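Local coordinates for protein T cell receptor mu chain (Monodelphis domestica, PDB 7L15) that pairs with a T cell receptor gamma chain to form the marsupial gamma-mu T cell receptor, which is thought to recognise antigen through its variable domains, at residues 163-168 against 189-194; 170-175 against 193-198; 142-147 against 199-204. All blocks are in the same frame, centred on the assembly; numbering follows the deposited sequence.

Contact 1: 163-168 against 189-194; sequences VSLTSS and AIHIGR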
loop_
_atom_site.group_PDB
_atom_site.type_symbol
_atom_site.label_atom_id
_atom_site.label_comp_id
_atom_site.label_asym_id
_atom_site.label_seq_id
_atom_site.Cartn_x
_atom_site.Cartn_y
_atom_site.Cartn_z
ATOM N N VAL A 163 14.579 -15.500 15.869
ATOM C CA VAL A 163 15.761 -15.503 15.015
ATOM C C VAL A 163 16.875 -14.751 15.717
ATOM O O VAL A 163 16.643 -13.784 16.451
ATOM C CB VAL A 163 15.513 -14.862 13.636
ATOM C CG1 VAL A 163 16.667 -15.183 12.670
ATOM C CG2 VAL A 163 14.197 -15.324 13.070
ATOM N N SER A 164 18.099 -15.199 15.470
ATOM C CA SER A 164 19.282 -14.591 16.063
ATOM C C SER A 164 20.471 -14.827 15.141
ATOM O O SER A 164 20.700 -15.956 14.699
ATOM C CB SER A 164 19.527 -15.180 17.453
ATOM O OG SER A 164 20.680 -14.634 18.028
ATOM N N LEU A 165 21.189 -13.754 14.820
ATOM C CA LEU A 165 22.472 -13.814 14.132
ATOM C C LEU A 165 23.599 -13.589 15.135
ATOM O O LEU A 165 23.554 -12.635 15.915
ATOM C CB LEU A 165 22.554 -12.754 13.031
ATOM C CG LEU A 165 21.874 -13.001 11.693
ATOM C CD1 LEU A 165 21.768 -11.675 10.972
ATOM C CD2 LEU A 165 22.651 -14.037 10.852
ATOM N N THR A 166 24.622 -14.434 15.086
ATOM C CA THR A 166 25.712 -14.359 16.048
ATOM C C THR A 166 27.038 -14.616 15.356
ATOM O O THR A 166 27.121 -15.405 14.412
ATOM C CB THR A 166 25.552 -15.371 17.186
ATOM O OG1 THR A 166 25.422 -16.684 16.628
ATOM C CG2 THR A 166 24.318 -15.036 18.033
ATOM N N SER A 167 28.072 -13.942 15.845
ATOM C CA SER A 167 29.441 -14.116 15.377
ATOM C C SER A 167 30.251 -14.681 16.538
ATOM O O SER A 167 30.473 -13.991 17.540
ATOM C CB SER A 167 30.013 -12.798 14.871
ATOM O OG SER A 167 31.186 -13.007 14.107
ATOM N N SER A 168 30.644 -15.952 16.415
ATOM C CA SER A 168 31.372 -16.681 17.461
ATOM C C SER A 168 30.721 -16.501 18.831
ATOM O O SER A 168 31.393 -16.309 19.845
ATOM C CB SER A 168 32.852 -16.283 17.497
ATOM O OG SER A 168 33.637 -17.169 16.711
ATOM N N ALA A 189 10.748 -15.167 5.699
ATOM C CA ALA A 189 11.225 -14.046 6.480
ATOM C C ALA A 189 12.690 -13.844 6.169
ATOM O O ALA A 189 13.386 -14.766 5.728
ATOM C CB ALA A 189 11.007 -14.273 7.986
ATOM N N ILE A 190 13.134 -12.613 6.384
ATOM C CA ILE A 190 14.519 -12.217 6.205
ATOM C C ILE A 190 14.948 -11.481 7.454
ATOM O O ILE A 190 14.265 -10.547 7.888
ATOM C CB ILE A 190 14.716 -11.328 4.961
ATOM C CG1 ILE A 190 14.521 -12.163 3.704
ATOM C CG2 ILE A 190 16.110 -10.704 4.971
ATOM C CD1 ILE A 190 14.680 -11.394 2.509
ATOM N N HIS A 191 16.068 -11.907 8.033
ATOM C CA HIS A 191 16.688 -11.264 9.180
ATOM C C HIS A 191 18.011 -10.659 8.714
ATOM O O HIS A 191 18.889 -11.385 8.236
ATOM C CB HIS A 191 16.899 -12.297 10.290
ATOM C CG HIS A 191 17.240 -11.718 11.630
ATOM N ND1 HIS A 191 16.405 -10.853 12.301
ATOM C CD2 HIS A 191 18.302 -11.921 12.442
ATOM C CE1 HIS A 191 16.948 -10.527 13.459
ATOM N NE2 HIS A 191 18.100 -11.165 13.572
ATOM N N ILE A 192 18.157 -9.340 8.859
ATOM C CA ILE A 192 19.301 -8.601 8.338
ATOM C C ILE A 192 20.232 -8.226 9.483
ATOM O O ILE A 192 19.773 -7.884 10.578
ATOM C CB ILE A 192 18.830 -7.349 7.579
ATOM C CG1 ILE A 192 18.057 -7.759 6.324
ATOM C CG2 ILE A 192 20.001 -6.469 7.222
ATOM C CD1 ILE A 192 18.914 -8.327 5.251
ATOM N N GLY A 193 21.542 -8.289 9.233
ATOM C CA GLY A 193 22.499 -7.813 10.211
ATOM C C GLY A 193 23.772 -7.350 9.536
ATOM O O GLY A 193 23.949 -7.515 8.330
ATOM N N ARG A 194 24.663 -6.749 10.335
ATOM C CA ARG A 194 25.932 -6.211 9.852
ATOM C C ARG A 194 27.079 -6.982 10.488
ATOM O O ARG A 194 27.141 -7.105 11.713
ATOM C CB ARG A 194 26.061 -4.717 10.168
ATOM C CG ARG A 194 24.783 -3.905 9.966
ATOM C CD ARG A 194 24.107 -4.177 8.654
ATOM N NE ARG A 194 24.837 -3.610 7.540
ATOM C CZ ARG A 194 24.353 -2.653 6.762
ATOM N NH1 ARG A 194 23.130 -2.181 6.981
ATOM N NH2 ARG A 194 25.084 -2.183 5.762
#
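Strands 163-167 and 189-194 face each other across the core of an immunoglobulin C1-set domain, one from each sheet of the beta sandwich. Their axes come within 8.1 Å, and their N-to-C directions diverge by only 29°, so the two run roughly parallel without sharing a backbone hydrogen bond. V163 lies nearest H191 and L165 nearest G193, each pair a little over 7 Å apart between CA atoms.

H191 has the largest buried share of this contact. Its CG lies anti to the backbone N (chi1 -167°), which sends the imidazole across to the opposite sheet. V163 meets one face of the ring: its CB stands 4.2 Å from the H191 ring centroid and 13° off the ring normal, a CH-pi contact displaced toward the rim. V163 CG1 overlies the same face further out, 3.7 Å from H191 CD2. L165 comes obliquely, its CD1 3.8 Å from H191 CD2, and the leucine and the histidine slide past one another in opposite directions. Beyond the ring, the same methyl rests on the backbone of G193, whose lack of a side chain leaves that place to the leucine.

The contact is buried, and C203 and I201 of strand 201-207 also pack against L165, while I153 and V149 of strand 148-156 touch V163 and L165. On the far side of strand 189-194, I190 and I192 pack on W189 and L148 of the T cell receptor gamma chain, so this strand joins the domain core to the subunit interface. H191 NE2 is hydrogen-bonded to Q175 OE1, an oxygen that also accepts the backbone N-H of L165.

Contact 2: 170-175 against 193-198; sequences TLISAQ and GRVGEN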
loop_
_atom_site.group_PDB
_atom_site.type_symbol
_atom_site.label_atom_id
_atom_site.label_comp_id
_atom_site.label_asym_id
_atom_site.label_seq_id
_atom_site.Cartn_x
_atom_site.Cartn_y
_atom_site.Cartn_z
ATOM N N THR A 170 28.372 -14.216 20.053
ATOM C CA THR A 170 27.757 -12.982 20.528
ATOM C C THR A 170 26.921 -12.311 19.434
ATOM O O THR A 170 27.274 -12.342 18.246
ATOM C CB THR A 170 28.821 -12.036 21.092
ATOM O OG1 THR A 170 29.811 -11.765 20.092
ATOM C CG2 THR A 170 29.512 -12.683 22.316
ATOM N N LEU A 171 25.786 -11.733 19.857
ATOM C CA LEU A 171 24.833 -11.100 18.952
ATOM C C LEU A 171 25.509 -10.029 18.117
ATOM O O LEU A 171 26.248 -9.198 18.643
ATOM C CB LEU A 171 23.695 -10.472 19.746
ATOM C CG LEU A 171 22.510 -11.303 20.217
ATOM C CD1 LEU A 171 21.669 -10.426 21.094
ATOM C CD2 LEU A 171 21.690 -11.799 19.036
ATOM N N ILE A 172 25.257 -10.033 16.812
ATOM C CA ILE A 172 25.872 -8.993 15.994
ATOM C C ILE A 172 25.007 -7.745 16.098
ATOM O O ILE A 172 23.875 -7.799 16.589
ATOM C CB ILE A 172 26.072 -9.430 14.525
ATOM C CG1 ILE A 172 24.756 -9.465 13.759
ATOM C CG2 ILE A 172 26.721 -10.797 14.445
ATOM C CD1 ILE A 172 24.915 -9.903 12.288
ATOM N N SER A 173 25.542 -6.615 15.652
ATOM C CA SER A 173 24.844 -5.344 15.699
ATOM C C SER A 173 23.837 -5.211 14.554
ATOM O O SER A 173 23.926 -5.880 13.518
ATOM C CB SER A 173 25.851 -4.195 15.629
ATOM O OG SER A 173 26.625 -4.295 14.445
ATOM N N ALA A 174 22.862 -4.326 14.767
ATOM C CA ALA A 174 21.926 -3.875 13.730
ATOM C C ALA A 174 21.102 -5.017 13.122
ATOM O O ALA A 174 20.788 -5.005 11.927
ATOM C CB ALA A 174 22.658 -3.092 12.636
ATOM N N GLN A 175 20.718 -5.989 13.953
ATOM C CA GLN A 175 19.803 -7.048 13.533
ATOM C C GLN A 175 18.373 -6.534 13.462
ATOM O O GLN A 175 17.965 -5.706 14.282
ATOM C CB GLN A 175 19.858 -8.225 14.506
ATOM C CG GLN A 175 21.128 -9.032 14.443
ATOM C CD GLN A 175 21.151 -10.147 15.472
ATOM O OE1 GLN A 175 20.265 -11.014 15.500
ATOM N NE2 GLN A 175 22.164 -10.132 16.325
ATOM N N GLY A 193 21.542 -8.289 9.233
ATOM C CA GLY A 193 22.499 -7.813 10.211
ATOM C C GLY A 193 23.772 -7.350 9.536
ATOM O O GLY A 193 23.949 -7.515 8.330
ATOM N N ARG A 194 24.663 -6.749 10.335
ATOM C CA ARG A 194 25.932 -6.211 9.852
ATOM C C ARG A 194 27.079 -6.982 10.488
ATOM O O ARG A 194 27.141 -7.105 11.713
ATOM C CB ARG A 194 26.061 -4.717 10.168
ATOM C CG ARG A 194 24.783 -3.905 9.966
ATOM C CD ARG A 194 24.107 -4.177 8.654
ATOM N NE ARG A 194 24.837 -3.610 7.540
ATOM C CZ ARG A 194 24.353 -2.653 6.762
ATOM N NH1 ARG A 194 23.130 -2.181 6.981
ATOM N NH2 ARG A 194 25.084 -2.183 5.762
ATOM N N VAL A 195 27.989 -7.493 9.661
ATOM C CA VAL A 195 29.149 -8.224 10.159
ATOM C C VAL A 195 30.192 -8.254 9.057
ATOM O O VAL A 195 29.860 -8.304 7.871
ATOM C CB VAL A 195 28.758 -9.651 10.629
ATOM C CG1 VAL A 195 28.503 -10.573 9.440
ATOM C CG2 VAL A 195 29.825 -10.232 11.574
ATOM N N GLY A 196 31.461 -8.218 9.455
ATOM C CA GLY A 196 32.531 -8.239 8.475
ATOM C C GLY A 196 32.448 -9.480 7.601
ATOM O O GLY A 196 32.066 -10.562 8.054
ATOM N N GLU A 197 32.806 -9.312 6.322
ATOM C CA GLU A 197 32.643 -10.382 5.342
ATOM C C GLU A 197 33.482 -11.604 5.678
ATOM O O GLU A 197 33.223 -12.687 5.137
ATOM C CB GLU A 197 33.000 -9.879 3.938
ATOM N N ASN A 198 34.465 -11.466 6.564
ATOM C CA ASN A 198 35.304 -12.581 6.957
ATOM C C ASN A 198 34.985 -13.124 8.346
ATOM O O ASN A 198 35.646 -14.068 8.794
ATOM C CB ASN A 198 36.779 -12.171 6.876
ATOM C CG ASN A 198 37.207 -11.809 5.462
ATOM O OD1 ASN A 198 37.288 -12.673 4.585
ATOM N ND2 ASN A 198 37.485 -10.529 5.236
#
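I172 and A174 approach G193 and R194 from different sides. I172 turns its CG1 between the backbone N and the carbonyl carbon (chi1 74°), and this lays CD1 against the main chain, 3.8 Å from G193 CA and 3.6 Å from R194 O. The same methyl reaches V195, at 4.2 Å from its CB. A174 comes from another direction: its CB presses on the first part of the R194 chain, 3.5 Å from CG, before that chain bends at chi2 and chi3 and carries the guanidinium away. There R194 NH1 forms a salt bridge with E150 of the T cell receptor gamma chain.

The backbones are joined by a weak bond from R194 N to S173 O, long at 3.4 Å but nearly straight. Within 170-175, Q175 NE2 donates to I172 O at 2.9 Å; the oxygen lies near the amide plane, and the bond ties together the two ends of the bend around A174.

In this immunoglobulin C1-set domain the chain thus passes at A174 from edge strand 170-173 of one sheet to edge strand 175-181 of the other, while I172 and V195 both pack on V149 of strand 148-156.

Contact 3: 142-147 against 199-204; sequences LVRDQD and DAITCS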
loop_
_atom_site.group_PDB
_atom_site.type_symbol
_atom_site.label_atom_id
_atom_site.label_comp_id
_atom_site.label_asym_id
_atom_site.label_seq_id
_atom_site.Cartn_x
_atom_site.Cartn_y
_atom_site.Cartn_z
ATOM N N LEU A 142 22.021 -18.595 4.721
ATOM C CA LEU A 142 22.806 -17.382 4.899
ATOM C C LEU A 142 23.195 -16.817 3.542
ATOM O O LEU A 142 23.577 -17.562 2.635
ATOM C CB LEU A 142 24.068 -17.661 5.716
ATOM C CG LEU A 142 23.963 -17.792 7.231
ATOM C CD1 LEU A 142 25.285 -18.316 7.779
ATOM C CD2 LEU A 142 23.638 -16.439 7.823
ATOM N N VAL A 143 23.093 -15.494 3.405
ATOM C CA VAL A 143 23.522 -14.802 2.200
ATOM C C VAL A 143 24.286 -13.564 2.628
ATOM O O VAL A 143 23.948 -12.921 3.628
ATOM C CB VAL A 143 22.345 -14.398 1.279
ATOM C CG1 VAL A 143 22.879 -14.018 -0.109
ATOM C CG2 VAL A 143 21.298 -15.508 1.202
ATOM N N ARG A 144 25.298 -13.210 1.844
ATOM C CA ARG A 144 26.207 -12.121 2.166
ATOM C C ARG A 144 26.341 -11.163 0.991
ATOM O O ARG A 144 26.242 -11.557 -0.170
ATOM C CB ARG A 144 27.596 -12.643 2.528
ATOM C CG ARG A 144 27.990 -12.391 3.948
ATOM C CD ARG A 144 29.472 -12.644 4.126
ATOM N NE ARG A 144 29.864 -12.584 5.528
ATOM C CZ ARG A 144 29.936 -13.644 6.326
ATOM N NH1 ARG A 144 29.644 -14.853 5.863
ATOM N NH2 ARG A 144 30.301 -13.492 7.589
ATOM N N ASP A 145 26.539 -9.889 1.315
ATOM C CA ASP A 145 26.970 -8.886 0.342
ATOM C C ASP A 145 27.814 -7.891 1.132
ATOM O O ASP A 145 27.276 -7.105 1.920
ATOM C CB ASP A 145 25.787 -8.217 -0.345
ATOM C CG ASP A 145 26.202 -7.357 -1.522
ATOM O OD1 ASP A 145 26.889 -7.870 -2.431
ATOM O OD2 ASP A 145 25.824 -6.173 -1.554
ATOM N N GLN A 146 29.134 -7.980 0.962
ATOM C CA GLN A 146 30.113 -7.152 1.671
ATOM C C GLN A 146 29.906 -7.346 3.169
ATOM O O GLN A 146 30.027 -8.494 3.633
ATOM C CB GLN A 146 30.003 -5.718 1.158
ATOM C CG GLN A 146 30.010 -5.646 -0.352
ATOM C CD GLN A 146 30.183 -4.241 -0.862
ATOM O OE1 GLN A 146 31.154 -3.572 -0.524
ATOM N NE2 GLN A 146 29.238 -3.781 -1.681
ATOM N N ASP A 147 29.613 -6.298 3.946
ATOM C CA ASP A 147 29.464 -6.384 5.396
ATOM C C ASP A 147 28.022 -6.595 5.824
ATOM O O ASP A 147 27.713 -6.500 7.016
ATOM C CB ASP A 147 30.021 -5.123 6.071
ATOM C CG ASP A 147 29.247 -3.866 5.701
ATOM O OD1 ASP A 147 29.089 -3.592 4.492
ATOM O OD2 ASP A 147 28.785 -3.156 6.620
ATOM N N ASP A 199 33.997 -12.571 9.041
ATOM C CA ASP A 199 33.678 -13.081 10.369
ATOM C C ASP A 199 32.834 -14.348 10.267
ATOM O O ASP A 199 32.067 -14.541 9.318
ATOM C CB ASP A 199 32.944 -12.030 11.203
ATOM C CG ASP A 199 33.843 -10.886 11.634
ATOM O OD1 ASP A 199 35.071 -10.983 11.418
ATOM O OD2 ASP A 199 33.319 -9.892 12.189
ATOM N N ALA A 200 33.005 -15.230 11.246
ATOM C CA ALA A 200 32.131 -16.386 11.361
ATOM C C ALA A 200 30.735 -15.916 11.747
ATOM O O ALA A 200 30.573 -15.075 12.636
ATOM C CB ALA A 200 32.676 -17.372 12.396
ATOM N N ILE A 201 29.725 -16.431 11.061
ATOM C CA ILE A 201 28.357 -15.994 11.288
ATOM C C ILE A 201 27.463 -17.220 11.408
ATOM O O ILE A 201 27.656 -18.220 10.706
ATOM C CB ILE A 201 27.877 -15.036 10.168
ATOM C CG1 ILE A 201 26.441 -14.586 10.423
ATOM C CG2 ILE A 201 28.049 -15.650 8.783
ATOM C CD1 ILE A 201 26.292 -13.866 11.742
ATOM N N THR A 202 26.515 -17.157 12.332
ATOM C CA THR A 202 25.537 -18.216 12.506
ATOM C C THR A 202 24.156 -17.595 12.561
ATOM O O THR A 202 23.928 -16.642 13.312
ATOM C CB THR A 202 25.796 -19.029 13.786
ATOM O OG1 THR A 202 27.010 -19.776 13.641
ATOM C CG2 THR A 202 24.639 -19.989 14.053
ATOM N N CYS A 203 23.237 -18.125 11.771
ATOM C CA CYS A 203 21.844 -17.750 11.889
ATOM C C CYS A 203 21.099 -18.890 12.554
ATOM O O CYS A 203 21.176 -20.034 12.100
ATOM C CB CYS A 203 21.221 -17.441 10.532
ATOM S SG CYS A 203 19.570 -16.840 10.786
ATOM N N SER A 204 20.373 -18.583 13.613
ATOM C CA SER A 204 19.748 -19.609 14.423
ATOM C C SER A 204 18.271 -19.289 14.586
ATOM O O SER A 204 17.918 -18.187 15.023
ATOM C CB SER A 204 20.439 -19.711 15.780
ATOM O OG SER A 204 19.611 -20.423 16.678
#
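L142 spreads its two methyls over I201 and C203, two alternate residues of strand 201-204 that both point toward it: CD1 lies 4.0 Å from I201 CG2, and CD2 lies 3.8 Å from C203 CB. The strands belong to opposite sheets of the immunoglobulin beta sandwich, 8.8 Å apart at their closest, with directions 137° apart. C203 points its sulfur away from its backbone N (chi1 -174°) and forms the disulfide with C151, the intersheet bridge characteristic of immunoglobulin domains.

Two residues along, R144 covers the outer end of this apolar patch. Its chain is extended from CG to NE, and the guanidinium slides past I201, whose CG2 lies obliquely against both terminal nitrogens, 3.3 Å from R144 NH2. R144 NH2 also donates to D199 O at 2.7 Å, the oxygen near the guanidinium plane but with a bent N-H...O angle of 118°, so the bond is weak. A second weak bond joins NH2 to G196 O.

Apolar contact and a covalent bridge therefore hold the interior, while at its margin the arginine's charge is probably eased by two weakly bonded backbone carbonyls rather than by the D199 carboxylate, whose OD2 lies 6.6 Å from R144 NH2.

All three contacts lie at one end of the C1-set domain, their centres about 7 Å from one another. Contacts 1 and 3 bridge its two four-stranded sheets, whereas contact 2 lies where the chain changes sheet, at A174. Strand 187-194 serves contacts 1 and 2, which share G193 and R194; strands 162-167 and 201-207, neighbours in the other sheet, serve contacts 1 and 3. Along the chain, contact 3 starts earliest and ends last. Backbone hydrogen bonds join them, T202 N to T166 O and V195 N to D147 O, so the buried contacts 1 and 3 and the more exposed contact 2 form one linked end of the domain, with strand 187-194 meeting the gamma chain.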